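Local coordinates for peptidoglycan DD-endopeptidase ShyB (Vibrio cholerae, PDB 2GU1), which hydrolyses the peptide cross-links between adjacent peptidoglycan strands as a zinc-dependent DD-endopeptidase and may stand in for related enzymes during zinc starvation, at residues A[111-114]-A[115-119]; A[46-49]-A[50-54]. All coordinates share one frame; numbering follows the deposited sequence.

Interaction 1: residues A[111-114]-A[115-119]; sequences FSVS and ARRVG
Val113 and Arg117, one helical turn apart, run side by side and point the same way from helix 111-117. Arg117 can be followed outward. Its CB and CG lie against the Val113 carbonyl oxygen, CG the closer at 3.1 Å from Val113 O, because it stands beside the backbone N (chi1 -65°). The chain is then extended from CG to NE: CD, NE and CZ run past the Val113 methyl CG1, with NE 3.5 Å from Val113 CG1. At the tip, NH2 is still 4.1 Å from Val113 CG1, and this methyl approaches the flat group obliquely.

On the buried side, Ala115 CB sits over one face of the Phe111 ring, 4.2 Å from its centroid and 21° off the normal, a CH-pi contact displaced toward the rim. Phe172 and Phe148 also meet this ring, both edge-to-face, while Ala115 touches Val125 of helix 122-132. Main-chain bonds tie the turns together: Arg117 N donates to Val113 O at 2.9 Å, and Val118 N reaches Ser114 O at 3.2 Å with a more bent N-H...O angle of 135°. Gly119 leaves the helix with positive phi in a Schellman motif, and its N to Arg116 O at 3.1 Å is one of the two bonds back into the last turn. The side-chain contacts are thus dispersive, and directional strength comes from the main-chain bonds.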
loop_
_atom_site.group_PDB
_atom_site.type_symbol
_atom_site.label_atom_id
_atom_site.label_comp_id
_atom_site.label_asym_id
_atom_site.label_seq_id
_atom_site.Cartn_x
_atom_site.Cartn_y
_atom_site.Cartn_z
ATOM N N PHE A 111 11.300 11.578 -23.263
ATOM C CA PHE A 111 10.050 10.918 -22.901
ATOM C C PHE A 111 9.441 11.517 -21.635
ATOM O O PHE A 111 8.259 11.857 -21.611
ATOM C CB PHE A 111 10.250 9.415 -22.683
ATOM C CG PHE A 111 9.066 8.745 -22.030
ATOM C CD1 PHE A 111 7.830 8.702 -22.676
ATOM C CD2 PHE A 111 9.171 8.213 -20.749
ATOM C CE1 PHE A 111 6.715 8.142 -22.051
ATOM C CE2 PHE A 111 8.064 7.651 -20.117
ATOM C CZ PHE A 111 6.835 7.616 -20.767
ATOM N N SER A 112 10.247 11.645 -20.586
ATOM C CA SER A 112 9.761 12.187 -19.318
ATOM C C SER A 112 9.112 13.560 -19.448
ATOM O O SER A 112 8.018 13.787 -18.927
ATOM C CB SER A 112 10.897 12.253 -18.298
ATOM O OG SER A 112 11.325 10.951 -17.942
ATOM N N VAL A 113 9.785 14.468 -20.145
ATOM C CA VAL A 113 9.277 15.822 -20.337
ATOM C C VAL A 113 7.984 15.820 -21.138
ATOM O O VAL A 113 6.996 16.445 -20.747
ATOM C CB VAL A 113 10.314 16.701 -21.070
ATOM C CG1 VAL A 113 9.743 18.085 -21.321
ATOM C CG2 VAL A 113 11.586 16.794 -20.245
ATOM N N SER A 114 8.003 15.110 -22.261
ATOM C CA SER A 114 6.843 15.008 -23.135
ATOM C C SER A 114 5.665 14.327 -22.437
ATOM O O SER A 114 4.507 14.677 -22.673
ATOM C CB SER A 114 7.215 14.231 -24.398
ATOM O OG SER A 114 6.111 14.132 -25.277
ATOM N N ALA A 115 5.968 13.354 -21.582
ATOM C CA ALA A 115 4.943 12.618 -20.841
ATOM C C ALA A 115 4.275 13.532 -19.815
ATOM O O ALA A 115 3.052 13.504 -19.640
ATOM C CB ALA A 115 5.568 11.406 -20.141
ATOM N N ARG A 116 5.085 14.337 -19.132
ATOM C CA ARG A 116 4.569 15.266 -18.135
ATOM C C ARG A 116 3.737 16.354 -18.816
ATOM O O ARG A 116 2.678 16.744 -18.320
ATOM C CB ARG A 116 5.721 15.910 -17.348
ATOM C CG ARG A 116 6.448 14.978 -16.372
ATOM C CD ARG A 116 5.507 14.421 -15.311
ATOM N NE ARG A 116 4.792 15.475 -14.591
ATOM C CZ ARG A 116 5.287 16.144 -13.554
ATOM N NH1 ARG A 116 6.499 15.867 -13.106
ATOM N NH2 ARG A 116 4.573 17.097 -12.971
ATOM N N ARG A 117 4.208 16.836 -19.962
ATOM C CA ARG A 117 3.490 17.883 -20.685
ATOM C C ARG A 117 2.111 17.449 -21.172
ATOM O O ARG A 117 1.203 18.280 -21.302
ATOM C CB ARG A 117 4.323 18.376 -21.871
ATOM C CG ARG A 117 5.606 19.071 -21.448
ATOM C CD ARG A 117 6.256 19.831 -22.591
ATOM N NE ARG A 117 7.445 20.542 -22.130
ATOM C CZ ARG A 117 8.125 21.426 -22.853
ATOM N NH1 ARG A 117 7.738 21.721 -24.088
ATOM N NH2 ARG A 117 9.193 22.021 -22.334
ATOM N N VAL A 118 1.943 16.154 -21.431
ATOM C CA VAL A 118 0.662 15.651 -21.911
ATOM C C VAL A 118 -0.296 15.231 -20.788
ATOM O O VAL A 118 -1.405 14.769 -21.058
ATOM C CB VAL A 118 0.856 14.464 -22.891
ATOM C CG1 VAL A 118 1.144 13.178 -22.122
ATOM C CG2 VAL A 118 -0.374 14.311 -23.766
ATOM N N GLY A 119 0.122 15.377 -19.533
ATOM C CA GLY A 119 -0.773 15.029 -18.439
ATOM C C GLY A 119 -0.358 13.954 -17.448
ATOM O O GLY A 119 -0.931 13.858 -16.365
#

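Interaction 2: residues A[46-49]-A[50-54]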
loop_
_atom_site.group_PDB
_atom_site.type_symbol
_atom_site.label_atom_id
_atom_site.label_comp_id
_atom_site.label_asym_id
_atom_site.label_seq_id
_atom_site.Cartn_x
_atom_site.Cartn_y
_atom_site.Cartn_z
ATOM N N ASP A 46 -1.686 5.522 9.507
ATOM C CA ASP A 46 -0.283 5.916 9.397
ATOM C C ASP A 46 0.014 6.548 8.036
ATOM O O ASP A 46 1.002 7.268 7.876
ATOM C CB ASP A 46 0.632 4.708 9.583
ATOM C CG ASP A 46 1.093 4.538 11.009
ATOM O OD1 ASP A 46 1.922 3.645 11.245
ATOM O OD2 ASP A 46 0.637 5.289 11.894
ATOM N N MET A 47 -0.838 6.280 7.058
ATOM C CA MET A 47 -0.623 6.814 5.721
ATOM C C MET A 47 -1.475 8.031 5.365
ATOM O O MET A 47 -1.685 8.294 4.184
ATOM C CB MET A 47 -0.850 5.716 4.676
ATOM C CG MET A 47 -2.289 5.217 4.574
ATOM S SD MET A 47 -2.538 3.969 3.271
ATOM C CE MET A 47 -2.305 2.445 4.188
ATOM N N ILE A 48 -1.960 8.774 6.365
ATOM C CA ILE A 48 -2.780 9.955 6.077
ATOM C C ILE A 48 -1.980 10.954 5.261
ATOM O O ILE A 48 -0.831 11.254 5.579
ATOM C CB ILE A 48 -3.282 10.666 7.351
ATOM C CG1 ILE A 48 -2.096 11.085 8.223
ATOM C CG2 ILE A 48 -4.242 9.770 8.088
ATOM C CD1 ILE A 48 -2.467 11.996 9.376
ATOM N N GLN A 49 -2.609 11.480 4.221
ATOM C CA GLN A 49 -1.971 12.431 3.322
ATOM C C GLN A 49 -2.715 13.764 3.296
ATOM O O GLN A 49 -3.930 13.812 3.509
ATOM C CB GLN A 49 -1.947 11.854 1.904
ATOM C CG GLN A 49 -1.196 10.537 1.756
ATOM C CD GLN A 49 0.298 10.704 1.886
ATOM O OE1 GLN A 49 0.899 11.515 1.182
ATOM N NE2 GLN A 49 0.914 9.935 2.783
ATOM N N PRO A 50 -1.991 14.862 3.019
ATOM C CA PRO A 50 -2.601 16.194 2.958
ATOM C C PRO A 50 -3.739 16.154 1.950
ATOM O O PRO A 50 -3.588 15.593 0.862
ATOM C CB PRO A 50 -1.453 17.079 2.480
ATOM C CG PRO A 50 -0.244 16.395 3.042
ATOM C CD PRO A 50 -0.539 14.937 2.775
ATOM N N GLY A 51 -4.874 16.745 2.303
ATOM C CA GLY A 51 -6.003 16.740 1.393
ATOM C C GLY A 51 -7.083 15.747 1.785
ATOM O O GLY A 51 -8.249 15.919 1.422
ATOM N N GLU A 52 -6.705 14.691 2.501
ATOM C CA GLU A 52 -7.689 13.709 2.931
ATOM C C GLU A 52 -8.412 14.364 4.097
ATOM O O GLU A 52 -7.973 15.398 4.598
ATOM C CB GLU A 52 -7.003 12.405 3.360
ATOM C CG GLU A 52 -6.176 11.778 2.244
ATOM C CD GLU A 52 -5.524 10.474 2.657
ATOM O OE1 GLU A 52 -5.079 10.373 3.815
ATOM O OE2 GLU A 52 -5.440 9.557 1.815
ATOM N N GLU A 53 -9.513 13.773 4.535
ATOM C CA GLU A 53 -10.277 14.364 5.618
ATOM C C GLU A 53 -10.603 13.395 6.731
ATOM O O GLU A 53 -10.869 12.218 6.482
ATOM C CB GLU A 53 -11.602 14.917 5.091
ATOM C CG GLU A 53 -11.478 15.990 4.029
ATOM C CD GLU A 53 -12.838 16.409 3.500
ATOM O OE1 GLU A 53 -13.684 16.830 4.319
ATOM O OE2 GLU A 53 -13.064 16.307 2.274
ATOM N N LEU A 54 -10.581 13.910 7.957
ATOM C CA LEU A 54 -10.939 13.127 9.123
ATOM C C LEU A 54 -12.214 13.767 9.657
ATOM O O LEU A 54 -12.349 14.992 9.694
ATOM C CB LEU A 54 -9.837 13.171 10.185
ATOM C CG LEU A 54 -8.514 12.456 9.898
ATOM C CD1 LEU A 54 -7.565 12.643 11.080
ATOM C CD2 LEU A 54 -8.760 10.975 9.652
#
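A local turn contact links Gln49 to Glu52 at the surface of the LysM-like domain, where the loop after helix 29-38 leads into strand 53-58. Two hydrogen bonds define it. Glu52 N donates to Gln49 O at 3.1 Å, closing a type II beta turn whose central residues are Pro50 and Gly51; the glycine's positive phi fits its place in that turn. In the reverse direction, Gln49 N donates to Glu52 OE1 at 2.7 Å, with a nearly straight N-H...O angle of 167°. The amide approaches from above the carboxylate plane, 64° out of it.

With CG anti to its carbonyl carbon (chi1 -59°), the glutamate chain runs out straight and carries the carboxylate back to the backbone N of Gln49, so that OE1 also lies 3.3 Å from Ile48 CA. Tyr69 OH of strand 64-70 is hydrogen-bonded to the same OE1, giving this oxygen two partners. The Gln49 side chain bends back toward the preceding residues, where NE2 makes a weak bond to Met47 O at 3.4 Å. The buried Ile48 packs on Ile21 of helix 18-24 and on Tyr69. A Pro-Gly pair at the centre is characteristic of type II turns; this one carries an added side-chain-to-backbone bond as the chain enters an antiparallel sheet.

Interaction 2 comes first along the chain, in the LysM-like domain, and interaction 1 follows in the Csd3 second domain. Their centres are 28 Å apart and their nearest atoms about 16 Å apart, so they do not touch. Each is next to a different five-stranded antiparallel sheet: residues 46-54 run into strand 53-58 of one, and helix 111-117 follows strand 97-106, an outermost strand of the other. Neither lies at the zinc site of His232, Asp236 and His313, which belongs to the M23 peptidase domain. The two contacts are thus local features of separate modules of this monomeric enzyme, one at the entry to a strand and one at a helix end.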